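Long-range contacts in Melibiose/raffinose/stachyose-binding protein MelE (Bacillus subtilis subsp. subtilis str. 168, PDB 4R6H), which binds melibiose, raffinose and stachyose and serves as the solute-binding component of the ABC transporter MelEDC-MsmX that imports these sugars: residues Q200-L205 / S226-L231; E161-F166 / P293-G298. All coordinates share one frame; numbering follows the deposited sequence.

Contact 1 of 2, residues Q200-L205 / S226-L231; sequences QFATPL and SKFTYL
Leu-205 sets its forked end against Lys-227, Tyr-230 and Leu-231, and its two methyls find different surroundings. CD2 lies 3.4 Å from the backbone O of Lys-227 and 3.8 Å from CG of Leu-231, the two leucines meeting tip to tip. CD1 goes to the aromatic side chain of Tyr-230, reaching CD2 of that ring at 3.8 Å from an oblique direction. With CG anti to the backbone N (chi1 179°) the fork lies toward 226-231, and the turn about chi2 (68°) sends one methyl to Tyr-230 and the other to Leu-231.

Leu-231 answers from the other segment and divides its branches in a similar way. Its CD2 packs on CB of Phe-201 at 3.7 Å, close to the root of that side chain, while the phenyl ring leads away to meet Tyr-197, Met-163 and Pro-293. Its CD1 sits 3.8 Å from the backbone N of Ala-202 and, within its own segment, lies over one face of the Phe-228 ring, offset toward the rim. That ring also reaches across, placing CE1 3.9 Å from CB of Ala-202.

Helix 192-206 is thereby packed against the first part of helix 229-240 and the residues leading into it. Tyr-197, one turn before Phe-201, adds a hydrogen bond between its hydroxyl and O of Leu-231, and Phe-374 of helix 374-378 touches Ala-202. No hydrogen bond joins the two segments themselves, so their largely buried association rests on van der Waals packing of aliphatic and aromatic groups, with one methyl against a backbone carbonyl.

Contact 2 of 2, residues E161-F166 / P293-G298; sequences ETMDDF and PAIHPG
Backbone hydrogen bonds tie Glu-161 and Met-163 to Ala-294, one residue that both donates and accepts. Ala-294 N donates to Glu-161 O at 3.0 Å. Met-163 N donates to Ala-294 O over 2.8 Å. Together they form a single beta bridge between Thr-162 and Ala-294, and a CA-H...O contact of 3.2 Å from Thr-162 CA to Ala-294 O lies beside them.

A capping bond works within the 161-166 segment. Thr-162 is the N-cap of helix 163-177, and its first torsion (chi1 73°) turns OG1 back over the start of the helix, where it accepts from Asp-165 N at 2.9 Å.

Van der Waals contacts flank the bridge. The Pro-293 ring rests against the Thr-162 peptide, its CB 3.6 Å from Thr-162 C, and its CG more loosely approaches CB of Phe-166, whose ring meets Phe-184 and Phe-267 edge-to-face. Met-163 CB and Ile-295 CG1 touch at 4.1 Å; beyond them Tyr-230 contacts both side chains.

The bridge fastens the loop after strand 287-291 to the start of helix 163-177. With the N-H of Met-163 taken by Ala-294 and that of Asp-165 by Thr-162, two amides of the first helical turn find acceptors beyond the helix's regular backbone bonding, one supplied by the loop and one by the cap.

Overall arrangement
Contact 1 is the more buried of the two and joins helix 192-206 to the start of helix 229-240 and the residues before it through apolar side chains; contact 2, partly buried and nearer the surface, joins a loop to a helix start through backbone hydrogen bonds. Their centres lie about 12 Å apart, and the chain passes through both segments of contact 1 between the two of contact 2. They also touch directly. His-296 NE2 probably hydrogen-bonds Leu-205 O at 2.7 Å, near the end of helix 192-206, while Pro-204 CG packs on Pro-293 O. Helices 163-177, 192-206 and 229-240 thus meet around the 293-298 loop.

Contact 1 of 2, residues Q200-L205 / S226-L231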
# COMPACT_ATOMS: atom_id res chain seq x y z
N GLN A 200 7.58 -4.99 -0.20
CA GLN A 200 7.32 -5.03 1.21
C GLN A 200 8.57 -5.46 1.98
O GLN A 200 8.90 -4.84 2.97
CB GLN A 200 6.16 -5.95 1.62
CG GLN A 200 4.80 -5.36 1.40
CD GLN A 200 3.65 -6.24 1.89
OE1 GLN A 200 2.65 -6.35 1.20
NE2 GLN A 200 3.73 -6.71 3.14
N PHE A 201 9.23 -6.53 1.51
CA PHE A 201 10.37 -7.05 2.30
C PHE A 201 11.63 -6.20 2.15
O PHE A 201 12.55 -6.30 2.96
CB PHE A 201 10.61 -8.53 2.04
CG PHE A 201 9.66 -9.44 2.76
CD1 PHE A 201 9.72 -9.62 4.15
CD2 PHE A 201 8.70 -10.14 2.06
CE1 PHE A 201 8.85 -10.48 4.78
CE2 PHE A 201 7.84 -11.03 2.68
CZ PHE A 201 7.91 -11.19 4.08
N ALA A 202 11.70 -5.35 1.13
CA ALA A 202 12.82 -4.42 1.02
C ALA A 202 12.92 -3.48 2.21
O ALA A 202 14.00 -3.07 2.61
CB ALA A 202 12.69 -3.58 -0.25
N THR A 203 11.78 -3.15 2.83
CA THR A 203 11.77 -2.29 4.02
C THR A 203 12.50 -2.90 5.25
O THR A 203 13.47 -2.27 5.73
CB THR A 203 10.33 -1.79 4.31
OG1 THR A 203 9.94 -0.84 3.29
CG2 THR A 203 10.19 -1.11 5.65
N PRO A 204 12.11 -4.11 5.71
CA PRO A 204 12.91 -4.69 6.82
C PRO A 204 14.33 -4.97 6.38
O PRO A 204 15.26 -4.91 7.22
CB PRO A 204 12.17 -5.98 7.15
CG PRO A 204 11.22 -6.25 6.03
CD PRO A 204 10.89 -4.90 5.44
N LEU A 205 14.58 -5.24 5.10
CA LEU A 205 15.96 -5.57 4.69
C LEU A 205 16.85 -4.35 4.72
O LEU A 205 17.97 -4.44 5.23
CB LEU A 205 15.98 -6.17 3.30
CG LEU A 205 17.36 -6.54 2.71
CD1 LEU A 205 17.94 -7.69 3.49
CD2 LEU A 205 17.20 -6.89 1.26
N SER A 226 23.92 -5.71 -4.79
CA SER A 226 24.31 -6.95 -4.15
C SER A 226 23.62 -7.16 -2.79
O SER A 226 23.40 -8.31 -2.36
CB SER A 226 25.85 -7.02 -3.99
OG SER A 226 26.30 -6.01 -3.12
N LYS A 227 23.21 -6.06 -2.13
CA LYS A 227 22.52 -6.15 -0.85
C LYS A 227 21.05 -6.58 -0.99
O LYS A 227 20.40 -6.94 -0.02
CB LYS A 227 22.61 -4.79 -0.13
CG LYS A 227 24.04 -4.44 0.25
CD LYS A 227 24.18 -3.10 0.94
CE LYS A 227 25.52 -3.04 1.68
NZ LYS A 227 26.28 -1.83 1.29
N PHE A 228 20.53 -6.54 -2.21
CA PHE A 228 19.15 -6.88 -2.49
C PHE A 228 19.04 -8.38 -2.81
O PHE A 228 17.93 -8.93 -2.81
CB PHE A 228 18.65 -6.08 -3.69
CG PHE A 228 17.14 -5.89 -3.75
CD1 PHE A 228 16.58 -4.87 -3.02
CD2 PHE A 228 16.33 -6.68 -4.57
CE1 PHE A 228 15.22 -4.64 -3.07
CE2 PHE A 228 14.96 -6.45 -4.61
CZ PHE A 228 14.42 -5.43 -3.87
N THR A 229 20.15 -9.05 -3.13
CA THR A 229 20.09 -10.42 -3.62
C THR A 229 19.42 -11.40 -2.68
O THR A 229 18.77 -12.37 -3.11
CB THR A 229 21.54 -10.93 -3.95
OG1 THR A 229 22.16 -9.98 -4.83
CG2 THR A 229 21.56 -12.28 -4.56
N TYR A 230 19.60 -11.10 -1.40
CA TYR A 230 18.91 -11.89 -0.36
C TYR A 230 17.44 -12.17 -0.65
O TYR A 230 16.98 -13.31 -0.52
CB TYR A 230 19.05 -11.16 0.98
CG TYR A 230 18.30 -11.79 2.12
CD1 TYR A 230 18.82 -12.84 2.83
CD2 TYR A 230 17.05 -11.29 2.52
CE1 TYR A 230 18.14 -13.40 3.91
CE2 TYR A 230 16.38 -11.87 3.60
CZ TYR A 230 16.91 -12.89 4.28
OH TYR A 230 16.20 -13.44 5.33
N LEU A 231 16.71 -11.15 -1.10
CA LEU A 231 15.29 -11.39 -1.36
C LEU A 231 15.01 -12.33 -2.52
O LEU A 231 14.03 -13.10 -2.52
CB LEU A 231 14.55 -10.06 -1.58
CG LEU A 231 14.58 -9.12 -0.37
CD1 LEU A 231 13.98 -7.79 -0.77
CD2 LEU A 231 13.91 -9.74 0.82

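Contact 2 of 2, residues E161-F166 / P293-G298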
# COMPACT_ATOMS: atom_id res chain seq x y z
N GLU A 161 7.38 -13.59 13.30
CA GLU A 161 7.84 -12.22 13.46
C GLU A 161 9.15 -11.94 12.70
O GLU A 161 9.59 -10.77 12.65
CB GLU A 161 8.04 -11.89 14.95
CG GLU A 161 6.75 -12.07 15.75
CD GLU A 161 6.88 -11.80 17.25
OE1 GLU A 161 7.94 -11.35 17.72
OE2 GLU A 161 5.90 -12.07 17.96
N THR A 162 9.77 -12.99 12.18
CA THR A 162 11.03 -12.87 11.45
C THR A 162 10.92 -13.69 10.18
O THR A 162 10.12 -14.63 10.09
CB THR A 162 12.24 -13.39 12.26
OG1 THR A 162 12.19 -14.84 12.31
CG2 THR A 162 12.30 -12.81 13.69
N MET A 163 11.73 -13.32 9.18
CA MET A 163 11.78 -14.10 7.94
C MET A 163 12.12 -15.57 8.18
O MET A 163 11.51 -16.46 7.60
CB MET A 163 12.76 -13.48 6.95
CG MET A 163 12.87 -14.22 5.66
SD MET A 163 11.40 -14.09 4.64
CE MET A 163 11.78 -12.58 3.71
N ASP A 164 13.08 -15.80 9.07
CA ASP A 164 13.47 -17.18 9.38
C ASP A 164 12.32 -17.97 10.01
O ASP A 164 12.08 -19.12 9.63
CB ASP A 164 14.74 -17.23 10.24
CG ASP A 164 16.01 -16.87 9.45
OD1 ASP A 164 16.00 -16.90 8.20
OD2 ASP A 164 17.02 -16.56 10.13
N ASP A 165 11.59 -17.34 10.92
CA ASP A 165 10.44 -18.01 11.52
C ASP A 165 9.30 -18.20 10.52
O ASP A 165 8.57 -19.19 10.55
CB ASP A 165 9.98 -17.25 12.74
CG ASP A 165 10.87 -17.48 13.95
OD1 ASP A 165 11.69 -18.43 13.92
OD2 ASP A 165 10.77 -16.69 14.87
N PHE A 166 9.17 -17.26 9.58
CA PHE A 166 8.18 -17.40 8.50
C PHE A 166 8.47 -18.63 7.64
O PHE A 166 7.62 -19.46 7.39
CB PHE A 166 8.19 -16.07 7.69
CG PHE A 166 7.22 -16.04 6.52
CD1 PHE A 166 5.93 -16.55 6.57
CD2 PHE A 166 7.64 -15.45 5.33
CE1 PHE A 166 5.11 -16.52 5.47
CE2 PHE A 166 6.81 -15.37 4.24
CZ PHE A 166 5.53 -15.91 4.31
N PRO A 293 7.15 -9.51 8.53
CA PRO A 293 8.25 -9.95 9.39
C PRO A 293 9.54 -9.17 9.19
O PRO A 293 9.88 -8.77 8.07
CB PRO A 293 8.44 -11.40 8.97
CG PRO A 293 7.09 -11.86 8.51
CD PRO A 293 6.54 -10.62 7.80
N ALA A 294 10.27 -9.03 10.29
CA ALA A 294 11.60 -8.44 10.29
C ALA A 294 12.62 -9.41 9.70
O ALA A 294 12.38 -10.61 9.61
CB ALA A 294 11.99 -8.08 11.71
N ILE A 295 13.76 -8.84 9.31
CA ILE A 295 14.85 -9.61 8.70
C ILE A 295 16.11 -9.59 9.54
O ILE A 295 16.78 -10.63 9.65
CB ILE A 295 15.09 -9.11 7.26
CG1 ILE A 295 13.95 -9.63 6.36
CG2 ILE A 295 16.43 -9.61 6.66
CD1 ILE A 295 13.88 -8.98 4.98
N HIS A 296 16.48 -8.46 10.10
CA HIS A 296 17.70 -8.37 10.90
C HIS A 296 17.44 -8.68 12.37
O HIS A 296 16.39 -8.38 12.91
CB HIS A 296 18.31 -6.99 10.77
CG HIS A 296 18.69 -6.65 9.38
ND1 HIS A 296 19.81 -7.17 8.77
CD2 HIS A 296 18.08 -5.88 8.44
CE1 HIS A 296 19.87 -6.73 7.52
NE2 HIS A 296 18.82 -5.97 7.30
N PRO A 297 18.42 -9.27 13.05
CA PRO A 297 18.23 -9.63 14.45
C PRO A 297 17.92 -8.44 15.31
O PRO A 297 18.52 -7.38 15.19
CB PRO A 297 19.58 -10.25 14.88
CG PRO A 297 20.48 -10.20 13.69
CD PRO A 297 19.76 -9.64 12.51
N GLY A 298 16.93 -8.63 16.18
CA GLY A 298 16.53 -7.59 17.11
C GLY A 298 15.55 -6.58 16.54
O GLY A 298 15.00 -5.80 17.30